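Side-chain contact in Lic11098 (Leptospira interrogans serogroup Icterohaemorrhagiae serovar copenhageni, PDB 4U08), which is of unknown function but, as a leucine-rich repeat protein of a pathogen, probably serves in binding other molecules and may act as a virulence factor: residues Leu232-Asn235 against Lys236-Leu239. Sequence-based numbering, arbitrary orientation.
Sequences LLLN and KNKL
With chi1 at -83°, Asn237 sets its CG opposite its own carbonyl carbon, and chi2 of -81°, measured to OD1, leaves ND2 on the other side of the amide, turned back over the turn toward Leu234. ND2 of Asn237 donates to O of Leu234 at 3.0 Å, and the N-H points almost straight at the oxygen (172°). The acceptor lies nearly in the amide plane of Asn237, yet the nitrogen stands well above the carbonyl plane of Leu234, so the N-H comes over the face of the C=O group, away from the lone-pair directions. Lys236, in a left-handed backbone conformation, turns the chain between them and sends its extended side chain away from the bond. Deeper in, CD1 of Leu239 rests against CD1 of Leu234 at 4.1 Å, the two side chains crossing at about a right angle. Asn237 is the asparagine of the LxxLxLxxNxL signature, placed just after strand 231-233. Its ND2 also donates to O of Leu211 and its OD1 accepts from N of Leu216, both in the preceding coil, while Asn260 of the next coil repeats the pattern on O of Leu234 and N of Leu239. Both ends of a buried amide are thus satisfied by backbone groups, and O of Leu234 takes two asparagine donors, tying consecutive coils together beside their leucine core.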
# COMPACT_ATOMS: atom_id res chain seq x y z
N LEU A 232 -3.59 5.56 -4.64
CA LEU A 232 -4.36 4.47 -5.21
C LEU A 232 -3.40 3.59 -6.00
O LEU A 232 -2.91 4.00 -7.06
CB LEU A 232 -5.50 5.05 -6.09
CG LEU A 232 -6.45 4.04 -6.80
CD1 LEU A 232 -7.02 2.99 -5.81
CD2 LEU A 232 -7.58 4.76 -7.51
N LEU A 233 -3.10 2.38 -5.46
CA LEU A 233 -2.14 1.48 -6.11
C LEU A 233 -2.88 0.32 -6.76
O LEU A 233 -3.38 -0.57 -6.06
CB LEU A 233 -1.07 0.99 -5.15
CG LEU A 233 -0.35 2.02 -4.26
CD1 LEU A 233 0.83 1.36 -3.55
CD2 LEU A 233 0.15 3.25 -5.06
N LEU A 234 -2.95 0.35 -8.09
CA LEU A 234 -3.67 -0.64 -8.91
C LEU A 234 -2.77 -1.44 -9.84
O LEU A 234 -3.27 -2.07 -10.78
CB LEU A 234 -4.79 0.05 -9.68
CG LEU A 234 -5.99 0.49 -8.84
CD1 LEU A 234 -6.75 1.60 -9.51
CD2 LEU A 234 -6.90 -0.69 -8.52
N ASN A 235 -1.45 -1.48 -9.55
CA ASN A 235 -0.48 -2.23 -10.35
C ASN A 235 -0.89 -3.67 -10.54
O ASN A 235 -1.39 -4.29 -9.60
CB ASN A 235 0.89 -2.29 -9.68
CG ASN A 235 1.56 -0.99 -9.39
OD1 ASN A 235 2.48 -0.94 -8.59
ND2 ASN A 235 1.17 0.07 -10.10
N LYS A 236 -0.61 -4.22 -11.73
CA LYS A 236 -0.81 -5.64 -12.01
C LYS A 236 -2.25 -6.13 -11.74
O LYS A 236 -2.47 -7.04 -10.96
CB LYS A 236 0.23 -6.51 -11.28
CG LYS A 236 1.65 -6.31 -11.80
CD LYS A 236 2.65 -7.16 -11.05
CE LYS A 236 4.02 -7.03 -11.68
NZ LYS A 236 5.08 -7.68 -10.86
N ASN A 237 -3.21 -5.49 -12.39
CA ASN A 237 -4.60 -5.91 -12.41
C ASN A 237 -4.94 -6.13 -13.90
O ASN A 237 -4.01 -6.21 -14.71
CB ASN A 237 -5.52 -4.89 -11.73
CG ASN A 237 -5.54 -5.07 -10.24
OD1 ASN A 237 -6.25 -5.93 -9.72
ND2 ASN A 237 -4.76 -4.29 -9.51
N LYS A 238 -6.22 -6.15 -14.28
CA LYS A 238 -6.66 -6.37 -15.67
C LYS A 238 -7.58 -5.26 -16.13
O LYS A 238 -8.47 -5.50 -16.94
CB LYS A 238 -7.38 -7.73 -15.78
CG LYS A 238 -6.50 -8.94 -15.51
CD LYS A 238 -7.33 -10.22 -15.55
CE LYS A 238 -6.48 -11.48 -15.54
NZ LYS A 238 -5.89 -11.75 -14.20
N LEU A 239 -7.38 -4.02 -15.61
CA LEU A 239 -8.21 -2.88 -15.97
C LEU A 239 -8.11 -2.53 -17.41
O LEU A 239 -7.01 -2.36 -17.95
CB LEU A 239 -7.91 -1.63 -15.10
CG LEU A 239 -8.03 -1.82 -13.58
CD1 LEU A 239 -7.39 -0.67 -12.83
CD2 LEU A 239 -9.48 -1.98 -13.16